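Local coordinates for myosin-4 (Saccharomyces cerevisiae, PDB 3MMI), which is a class V myosin motor that helps localise specific mRNAs, including ASH1 mRNA, to the bud and daughter cell, recruited to them through SHE3, at residues L223-F228 with L347-D352; N299-Q304 with G341-M346; D172-E177 with R248-L253. One frame throughout, in Å; residues are numbered along the deposited sequence.

Contact 1: residues L223-F228 with L347-D352; sequences LNVMLF and LSAQFD
The carbonyl oxygen of Leu347 meets helix 209-234 twice: it accepts a hydrogen bond from ND2 of Asn229, and CG1 of Val225 lies 3.5 Å from Leu347 O. The polar grip therefore comes from one turn further along the helix, while 223-228 itself presents mainly apolar groups to 347-352. Val225 is directed at the extended chain, and its two methyls do separate work. With CG1 anti to the backbone N (chi1 169°), that methyl covers the Leu347 carbonyl, whereas CG2, on the side of the backbone N, reaches further along the crossing chain to Ser348 C at 3.7 Å and to Ala349 CA at 3.9 Å. The same CG2 stands 4.0 Å from Leu347 CB, so a single valine spans three consecutive residues. An alanine here lacks both methyls, and the chain from Leu347 to Ala349 would probably lose their packing, leaving a gap beneath it and more freedom to shift, although the Asn229 bond could remain. Beyond CB, Leu347 serves a different neighbour. Its CD1 approaches Phe228 obliquely, 3.7 Å from CD2 of that ring and 3.8 Å from Phe228 CB, the two side chains crossing at about a right angle. CD1 of Leu347 also lies 4.0 Å from Asn224 ND2, but the amide of Asn224 is engaged elsewhere: ND2 donates to Gln270 OE1 and OD1 accepts from Ile271 N. Ala349 rests in addition on Tyr222, and Phe351 carries the segment on to Ser154 and Leu157 of helix 132-168. The loop that follows helix 322-338 in this globular tail domain is thus laid across helix 209-234 by van der Waals contact, with the Asn229 amide supplying a directional bond beside the Val225 methyls.

Contact 2: residues N299-Q304 with G341-M346; sequences NPAQIQ and GKMEIM
Asn299 and Gln302 each hand a side-chain N-H to the loop 341-346: Asn299 ND2 donates to Glu344 O at 3.0 Å and Gln302 NE2 to Ile345 O at 2.9 Å. Both bonds are nearly straight (163° at the hydrogen), and each acceptor lies in the plane of the donating amide, although the donors are tilted from the carbonyl planes. The other end of each amide is used within the helix start, as a capping box: Gln302 N donates to Asn299 OD1 at 2.8 Å, and Asn299 N to Gln302 OE1 at 2.7 Å. Asn299 CG stands between the backbone N and carbonyl carbon (chi1 64°), which lets OD1 cap the helix while ND2 faces the passing chain. With both amides held at their two ends, their rotation is fixed. Around them the packing is close. Met343 slides antiparallel past Asn299, its CG 3.4 Å from ND2 of that residue, then bends so that CE reaches Pro300 CD at 3.5 Å; Ile345 CG1 closes on Ala301 CB at 3.7 Å. The opposite character belongs to Lys342 and Glu344, both exposed: the Glu344 side chain leads away from the helix, with a long salt bridge to Lys342. Pro300 also packs on Val331 and Ile332 of helix 322-338, which Met343 touches at Glu335, while Gln302 leans on Phe228, and Met346 on Ile232 and Thr233, of helix 209-234. The returning segment thereby links the start of helix 300-308 to both of these helices.

Contact 3: residues D172-E177 with R248-L253; sequences DMVLNE and RNIERL
Helix-to-helix packing inside the all-helical globular tail brings the short helix 170-174 against helix 240-257, with Val174 and Asn249 at the closest backbone approach, their CA atoms 5.3 Å apart. Both segments fall within the Dilute family region. Asn249 points at the other segment and its side chain slides past Val174 in the opposite direction. Its CB packs closely, 3.9 Å from Val174 CA and 4.1 Å from Val174 CG1. The side chain continues toward the backbone carbonyls of the partner, Asn249 CG standing 3.7 Å from Met173 O and 3.8 Å from Val174 O. Around this centre Val174 spreads its methyls over two further residues of the long helix. CG1, opposite the backbone N (chi1 170°), comes to 4.2 Å from Ile250 CG1; CG2, anti to the carbonyl carbon, lies 4.3 Å from Leu253 CD1. These longer separations mark ordinary apolar contact, and the 198 Å² buried between the segments comes largely from Val174 and Asn249. Away from the interface, Asn176 ND2 donates to Asp172 OD1 at 2.6 Å, meeting it from above the carboxylate plane and tying the chain after the short helix back to it. Leu175 O is tied to helix 240-257 by a hydrogen bond with Tyr242 OH, and Arg252 secures the long helix to Asp185 by a salt bridge. The end of helix 170-174 and the residue after it lie among several partners: Met173 packs on Phe188 and Leu191 of helix 185-204, Val174 also meets Val246 of helix 240-257, and both Val174 and Leu175 touch Leu227 of helix 209-234, the helix that Leu253 reaches at Leu220.

Helix 209-234 connects the set. Contacts 1 and 2, with centres about 15 Å apart, use consecutive halves of the returning chain 341-352 and touch directly: Phe228 CE2 lies 3.4 Å from Ile345 O, and Leu347 CD2 3.4 Å from Gln302 NE2, so Phe228 and Gln302 belong to one continuous packing zone. Contact 2 is nested within the chain loop that contact 1 closes. Contact 3, its centre about 17 Å from that of contact 1, meets the helix through Leu227, whose CD2 is 3.7 Å from Val174 CG1; in sequence these two contacts cross. Contacts 2 and 3 do not touch, their nearest atoms being about 11 Å apart.

Contact 1: residues L223-F228 with L347-D352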
loop_
_atom_site.group_PDB
_atom_site.type_symbol
_atom_site.label_atom_id
_atom_site.label_comp_id
_atom_site.label_asym_id
_atom_site.label_seq_id
_atom_site.Cartn_x
_atom_site.Cartn_y
_atom_site.Cartn_z
ATOM N N LEU A 223 7.145 2.298 -2.611
ATOM C CA LEU A 223 8.314 2.925 -3.275
ATOM C C LEU A 223 9.498 1.949 -3.269
ATOM O O LEU A 223 10.282 1.948 -4.187
ATOM C CB LEU A 223 8.707 4.319 -2.663
ATOM C CG LEU A 223 7.650 5.464 -2.855
ATOM C CD1 LEU A 223 7.883 6.613 -1.816
ATOM C CD2 LEU A 223 7.653 6.100 -4.223
ATOM N N ASN A 224 9.590 1.109 -2.266
ATOM C CA ASN A 224 10.497 -0.099 -2.294
ATOM C C ASN A 224 10.399 -0.900 -3.644
ATOM O O ASN A 224 11.415 -1.021 -4.354
ATOM C CB ASN A 224 10.144 -1.000 -1.080
ATOM C CG ASN A 224 11.018 -2.227 -0.974
ATOM O OD1 ASN A 224 12.271 -2.099 -0.894
ATOM N ND2 ASN A 224 10.425 -3.384 -1.074
ATOM N N VAL A 225 9.165 -1.267 -4.052
ATOM C CA VAL A 225 8.836 -2.036 -5.302
ATOM C C VAL A 225 9.283 -1.270 -6.510
ATOM O O VAL A 225 10.100 -1.694 -7.292
ATOM C CB VAL A 225 7.290 -2.294 -5.323
ATOM C CG1 VAL A 225 6.885 -2.841 -6.714
ATOM C CG2 VAL A 225 6.976 -3.247 -4.194
ATOM N N MET A 226 8.832 -0.021 -6.575
ATOM C CA MET A 226 9.110 0.832 -7.768
ATOM C C MET A 226 10.588 1.133 -7.890
ATOM O O MET A 226 11.215 1.118 -8.957
ATOM C CB MET A 226 8.355 2.113 -7.588
ATOM C CG MET A 226 8.486 3.030 -8.737
ATOM S SD MET A 226 8.475 4.711 -8.155
ATOM C CE MET A 226 10.158 5.143 -8.532
ATOM N N LEU A 227 11.196 1.387 -6.743
ATOM C CA LEU A 227 12.596 1.754 -6.777
ATOM C C LEU A 227 13.472 0.551 -7.102
ATOM O O LEU A 227 14.352 0.605 -7.929
ATOM C CB LEU A 227 13.075 2.374 -5.473
ATOM C CG LEU A 227 12.709 3.852 -5.230
ATOM C CD1 LEU A 227 13.003 4.183 -3.797
ATOM C CD2 LEU A 227 13.462 4.817 -6.082
ATOM N N PHE A 228 13.205 -0.562 -6.438
ATOM C CA PHE A 228 13.963 -1.778 -6.751
ATOM C C PHE A 228 13.737 -2.182 -8.268
ATOM O O PHE A 228 14.718 -2.513 -8.896
ATOM C CB PHE A 228 13.525 -2.954 -5.908
ATOM C CG PHE A 228 14.266 -4.176 -6.201
ATOM C CD1 PHE A 228 15.577 -4.333 -5.697
ATOM C CD2 PHE A 228 13.706 -5.169 -7.018
ATOM C CE1 PHE A 228 16.282 -5.424 -6.006
ATOM C CE2 PHE A 228 14.373 -6.320 -7.273
ATOM C CZ PHE A 228 15.660 -6.516 -6.783
ATOM N N LEU A 347 9.548 -7.201 -8.166
ATOM C CA LEU A 347 8.545 -7.206 -7.021
ATOM C C LEU A 347 7.200 -6.647 -7.437
ATOM O O LEU A 347 7.164 -5.951 -8.401
ATOM C CB LEU A 347 9.067 -6.277 -5.879
ATOM C CG LEU A 347 10.489 -6.562 -5.419
ATOM C CD1 LEU A 347 11.078 -5.487 -4.443
ATOM C CD2 LEU A 347 10.541 -8.006 -4.717
ATOM N N SER A 348 6.157 -6.949 -6.648
ATOM C CA SER A 348 4.784 -6.441 -6.720
ATOM C C SER A 348 4.537 -5.835 -5.358
ATOM O O SER A 348 4.948 -6.401 -4.373
ATOM C CB SER A 348 3.735 -7.597 -6.705
ATOM O OG SER A 348 4.104 -8.430 -7.682
ATOM N N ALA A 349 3.630 -4.874 -5.287
ATOM C CA ALA A 349 3.260 -4.245 -4.047
ATOM C C ALA A 349 2.234 -5.094 -3.320
ATOM O O ALA A 349 1.229 -5.508 -3.918
ATOM C CB ALA A 349 2.687 -2.901 -4.376
ATOM N N GLN A 350 2.468 -5.338 -2.041
ATOM C CA GLN A 350 1.542 -6.113 -1.269
ATOM C C GLN A 350 1.490 -5.526 0.126
ATOM O O GLN A 350 2.533 -5.224 0.681
ATOM C CB GLN A 350 1.985 -7.600 -1.206
ATOM C CG GLN A 350 2.275 -8.290 -2.599
ATOM C CD GLN A 350 1.006 -8.845 -3.317
ATOM O OE1 GLN A 350 -0.122 -8.769 -2.780
ATOM N NE2 GLN A 350 1.195 -9.428 -4.504
ATOM N N PHE A 351 0.304 -5.367 0.715
ATOM C CA PHE A 351 0.249 -4.714 2.009
ATOM C C PHE A 351 -0.424 -5.646 2.982
ATOM O O PHE A 351 -1.268 -6.405 2.604
ATOM C CB PHE A 351 -0.526 -3.365 1.888
ATOM C CG PHE A 351 -0.157 -2.537 0.651
ATOM C CD1 PHE A 351 1.083 -1.931 0.568
ATOM C CD2 PHE A 351 -1.052 -2.347 -0.390
ATOM C CE1 PHE A 351 1.436 -1.159 -0.578
ATOM C CE2 PHE A 351 -0.725 -1.549 -1.491
ATOM C CZ PHE A 351 0.517 -0.940 -1.608
ATOM N N ASP A 352 -0.110 -5.540 4.250
ATOM C CA ASP A 352 -0.821 -6.250 5.241
ATOM C C ASP A 352 -2.326 -5.860 5.313
ATOM O O ASP A 352 -2.709 -4.789 4.830
ATOM C CB ASP A 352 -0.124 -6.105 6.590
ATOM C CG ASP A 352 1.275 -6.655 6.577
ATOM O OD1 ASP A 352 1.699 -7.303 5.597
ATOM O OD2 ASP A 352 1.996 -6.447 7.558
#

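Contact 2: residues N299-Q304 with G341-M346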
loop_
_atom_site.group_PDB
_atom_site.type_symbol
_atom_site.label_atom_id
_atom_site.label_comp_id
_atom_site.label_asym_id
_atom_site.label_seq_id
_atom_site.Cartn_x
_atom_site.Cartn_y
_atom_site.Cartn_z
ATOM N N ASN A 299 16.191 -12.647 -3.547
ATOM C CA ASN A 299 16.496 -14.010 -3.955
ATOM C C ASN A 299 17.786 -14.050 -4.727
ATOM O O ASN A 299 18.361 -13.027 -5.098
ATOM C CB ASN A 299 15.196 -14.640 -4.630
ATOM C CG ASN A 299 14.820 -13.956 -5.825
ATOM O OD1 ASN A 299 15.704 -13.529 -6.581
ATOM N ND2 ASN A 299 13.516 -13.937 -6.094
ATOM N N PRO A 300 18.217 -15.268 -5.120
ATOM C CA PRO A 300 19.395 -15.386 -5.931
ATOM C C PRO A 300 19.342 -14.717 -7.320
ATOM O O PRO A 300 20.349 -14.171 -7.698
ATOM C CB PRO A 300 19.621 -16.894 -5.982
ATOM C CG PRO A 300 18.971 -17.405 -4.694
ATOM C CD PRO A 300 17.667 -16.584 -4.761
ATOM N N ALA A 301 18.183 -14.668 -7.989
ATOM C CA ALA A 301 18.081 -14.093 -9.376
ATOM C C ALA A 301 18.181 -12.564 -9.155
ATOM O O ALA A 301 18.729 -11.849 -9.971
ATOM C CB ALA A 301 16.792 -14.462 -10.001
ATOM N N GLN A 302 17.563 -12.054 -8.065
ATOM C CA GLN A 302 17.600 -10.572 -7.749
ATOM C C GLN A 302 18.991 -10.144 -7.486
ATOM O O GLN A 302 19.507 -9.170 -8.005
ATOM C CB GLN A 302 16.691 -10.282 -6.588
ATOM C CG GLN A 302 15.209 -10.317 -6.988
ATOM C CD GLN A 302 14.300 -10.275 -5.804
ATOM O OE1 GLN A 302 14.633 -10.825 -4.775
ATOM N NE2 GLN A 302 13.071 -9.826 -5.996
ATOM N N ILE A 303 19.710 -10.953 -6.724
ATOM C CA ILE A 303 21.068 -10.620 -6.439
ATOM C C ILE A 303 21.930 -10.737 -7.668
ATOM O O ILE A 303 22.850 -9.884 -7.891
ATOM C CB ILE A 303 21.679 -11.537 -5.316
ATOM C CG1 ILE A 303 20.948 -11.405 -4.003
ATOM C CG2 ILE A 303 23.196 -11.338 -5.178
ATOM C CD1 ILE A 303 21.397 -12.389 -3.006
ATOM N N GLN A 304 21.755 -11.794 -8.431
ATOM C CA GLN A 304 22.431 -11.876 -9.753
ATOM C C GLN A 304 22.090 -10.741 -10.641
ATOM O O GLN A 304 22.990 -10.200 -11.339
ATOM C CB GLN A 304 22.091 -13.273 -10.407
ATOM C CG GLN A 304 22.956 -13.507 -11.638
ATOM C CD GLN A 304 22.348 -14.527 -12.589
ATOM O OE1 GLN A 304 21.183 -14.513 -12.872
ATOM N NE2 GLN A 304 23.128 -15.465 -12.919
ATOM N N GLY A 341 7.711 -23.042 -8.662
ATOM C CA GLY A 341 7.268 -21.641 -8.906
ATOM C C GLY A 341 8.408 -20.833 -9.482
ATOM O O GLY A 341 9.546 -21.149 -9.255
ATOM N N LYS A 342 8.054 -19.871 -10.319
ATOM C CA LYS A 342 8.967 -18.887 -10.833
ATOM C C LYS A 342 9.593 -18.051 -9.718
ATOM O O LYS A 342 8.917 -17.581 -8.809
ATOM C CB LYS A 342 8.291 -17.960 -11.833
ATOM C CG LYS A 342 9.271 -16.955 -12.444
ATOM C CD LYS A 342 8.667 -16.117 -13.646
ATOM C CE LYS A 342 9.570 -14.918 -13.935
ATOM N NZ LYS A 342 9.110 -13.895 -14.947
ATOM N N MET A 343 10.896 -17.931 -9.798
ATOM C CA MET A 343 11.659 -17.074 -8.922
ATOM C C MET A 343 11.723 -15.638 -9.560
ATOM O O MET A 343 12.572 -15.388 -10.424
ATOM C CB MET A 343 13.056 -17.689 -8.753
ATOM C CG MET A 343 14.016 -16.815 -7.833
ATOM S SD MET A 343 15.747 -17.337 -7.795
ATOM C CE MET A 343 15.630 -18.792 -6.608
ATOM N N GLU A 344 10.770 -14.771 -9.150
ATOM C CA GLU A 344 10.513 -13.493 -9.761
ATOM C C GLU A 344 11.654 -12.580 -9.464
ATOM O O GLU A 344 12.126 -12.539 -8.342
ATOM C CB GLU A 344 9.254 -12.837 -9.193
ATOM C CG GLU A 344 8.014 -13.725 -9.004
ATOM C CD GLU A 344 7.338 -13.971 -10.306
ATOM O OE1 GLU A 344 7.830 -13.360 -11.308
ATOM O OE2 GLU A 344 6.332 -14.768 -10.309
ATOM N N ILE A 345 12.162 -11.863 -10.436
ATOM C CA ILE A 345 13.083 -10.812 -10.168
ATOM C C ILE A 345 12.335 -9.496 -9.789
ATOM O O ILE A 345 12.670 -8.932 -8.716
ATOM C CB ILE A 345 14.003 -10.554 -11.300
ATOM C CG1 ILE A 345 14.876 -11.766 -11.564
ATOM C CG2 ILE A 345 14.844 -9.356 -11.122
ATOM C CD1 ILE A 345 15.872 -11.544 -12.800
ATOM N N MET A 346 11.308 -9.087 -10.588
ATOM C CA MET A 346 10.470 -7.941 -10.243
ATOM C C MET A 346 9.760 -8.242 -8.952
ATOM O O MET A 346 9.303 -9.354 -8.721
ATOM C CB MET A 346 9.465 -7.640 -11.409
ATOM C CG MET A 346 10.200 -7.508 -12.714
ATOM S SD MET A 346 10.882 -5.848 -12.823
ATOM C CE MET A 346 12.534 -6.163 -12.508
#

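Contact 3: residues D172-E177 with R248-L253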
loop_
_atom_site.group_PDB
_atom_site.type_symbol
_atom_site.label_atom_id
_atom_site.label_comp_id
_atom_site.label_asym_id
_atom_site.label_seq_id
_atom_site.Cartn_x
_atom_site.Cartn_y
_atom_site.Cartn_z
ATOM N N ASP A 172 13.912 10.066 -11.053
ATOM C CA ASP A 172 14.925 11.105 -11.302
ATOM C C ASP A 172 15.481 11.688 -10.079
ATOM O O ASP A 172 16.603 12.122 -10.100
ATOM C CB ASP A 172 14.421 12.286 -12.153
ATOM C CG ASP A 172 14.330 11.942 -13.630
ATOM O OD1 ASP A 172 15.120 11.105 -14.081
ATOM O OD2 ASP A 172 13.437 12.497 -14.343
ATOM N N MET A 173 14.715 11.678 -9.013
ATOM C CA MET A 173 15.157 12.200 -7.703
ATOM C C MET A 173 16.148 11.236 -7.062
ATOM O O MET A 173 17.038 11.645 -6.387
ATOM C CB MET A 173 13.879 12.334 -6.841
ATOM C CG MET A 173 13.893 13.398 -5.806
ATOM S SD MET A 173 12.445 13.432 -4.803
ATOM C CE MET A 173 11.274 12.385 -5.652
ATOM N N VAL A 174 15.953 9.912 -7.244
ATOM C CA VAL A 174 16.607 8.943 -6.343
ATOM C C VAL A 174 17.605 8.141 -7.079
ATOM O O VAL A 174 18.717 8.016 -6.572
ATOM C CB VAL A 174 15.610 7.979 -5.610
ATOM C CG1 VAL A 174 16.378 6.852 -4.901
ATOM C CG2 VAL A 174 14.663 8.695 -4.750
ATOM N N LEU A 175 17.263 7.608 -8.251
ATOM C CA LEU A 175 18.058 6.585 -8.940
ATOM C C LEU A 175 18.900 7.054 -10.143
ATOM O O LEU A 175 19.818 6.297 -10.595
ATOM C CB LEU A 175 17.078 5.520 -9.456
ATOM C CG LEU A 175 16.388 4.698 -8.397
ATOM C CD1 LEU A 175 15.503 3.676 -9.048
ATOM C CD2 LEU A 175 17.563 4.038 -7.476
ATOM N N ASN A 176 18.508 8.202 -10.733
ATOM C CA ASN A 176 19.043 8.677 -12.058
ATOM C C ASN A 176 20.422 9.236 -11.883
ATOM O O ASN A 176 20.585 10.333 -11.381
ATOM C CB ASN A 176 18.154 9.787 -12.646
ATOM C CG ASN A 176 18.514 10.137 -14.098
ATOM O OD1 ASN A 176 19.579 9.781 -14.603
ATOM N ND2 ASN A 176 17.603 10.833 -14.760
ATOM N N GLU A 177 21.440 8.464 -12.253
ATOM C CA GLU A 177 22.802 8.914 -11.929
ATOM C C GLU A 177 23.156 10.166 -12.693
ATOM O O GLU A 177 23.934 10.987 -12.169
ATOM C CB GLU A 177 23.852 7.817 -12.146
ATOM C CG GLU A 177 23.932 7.250 -13.572
ATOM C CD GLU A 177 25.097 7.868 -14.362
ATOM O OE1 GLU A 177 25.951 8.484 -13.702
ATOM O OE2 GLU A 177 25.129 7.749 -15.619
ATOM N N ARG A 248 22.288 7.825 0.051
ATOM C CA ARG A 248 22.021 9.179 0.499
ATOM C C ARG A 248 20.663 9.703 0.028
ATOM O O ARG A 248 19.990 10.410 0.778
ATOM C CB ARG A 248 23.134 10.123 0.035
ATOM C CG ARG A 248 24.535 9.557 0.199
ATOM N N ASN A 249 20.247 9.381 -1.200
ATOM C CA ASN A 249 18.978 9.946 -1.670
ATOM C C ASN A 249 17.910 9.301 -0.871
ATOM O O ASN A 249 16.872 9.965 -0.525
ATOM C CB ASN A 249 18.747 9.755 -3.179
ATOM C CG ASN A 249 19.708 10.572 -4.010
ATOM O OD1 ASN A 249 19.972 10.286 -5.208
ATOM N ND2 ASN A 249 20.148 11.648 -3.465
ATOM N N ILE A 250 18.110 8.019 -0.562
ATOM C CA ILE A 250 17.084 7.284 0.160
ATOM C C ILE A 250 16.925 7.888 1.571
ATOM O O ILE A 250 15.847 8.157 2.093
ATOM C CB ILE A 250 17.403 5.734 0.218
ATOM C CG1 ILE A 250 17.100 5.066 -1.162
ATOM C CG2 ILE A 250 16.588 5.072 1.285
ATOM C CD1 ILE A 250 17.496 3.656 -1.185
ATOM N N GLU A 251 18.061 8.073 2.182
ATOM C CA GLU A 251 18.094 8.697 3.552
ATOM C C GLU A 251 17.484 10.096 3.552
ATOM O O GLU A 251 16.737 10.410 4.417
ATOM C CB GLU A 251 19.486 8.747 4.204
ATOM C CG GLU A 251 20.321 7.427 4.350
ATOM C CD GLU A 251 19.539 6.045 4.337
ATOM O OE1 GLU A 251 19.788 5.205 3.384
ATOM O OE2 GLU A 251 18.696 5.786 5.262
ATOM N N ARG A 252 17.661 10.863 2.502
ATOM C CA ARG A 252 16.934 12.063 2.314
ATOM C C ARG A 252 15.438 11.843 2.231
ATOM O O ARG A 252 14.702 12.529 2.916
ATOM C CB ARG A 252 17.408 12.745 1.019
ATOM C CG ARG A 252 17.627 14.161 1.222
ATOM C CD ARG A 252 18.014 14.863 -0.080
ATOM N NE ARG A 252 17.575 16.248 -0.040
ATOM C CZ ARG A 252 17.923 17.173 -0.952
ATOM N NH1 ARG A 252 18.767 16.900 -1.962
ATOM N NH2 ARG A 252 17.489 18.388 -0.801
ATOM N N LEU A 253 14.982 10.951 1.340
ATOM C CA LEU A 253 13.545 10.564 1.252
ATOM C C LEU A 253 12.993 10.126 2.606
ATOM O O LEU A 253 11.862 10.499 2.992
ATOM C CB LEU A 253 13.400 9.436 0.241
ATOM C CG LEU A 253 11.974 8.990 -0.024
ATOM C CD1 LEU A 253 11.850 8.604 -1.534
ATOM C CD2 LEU A 253 11.617 7.906 0.946
#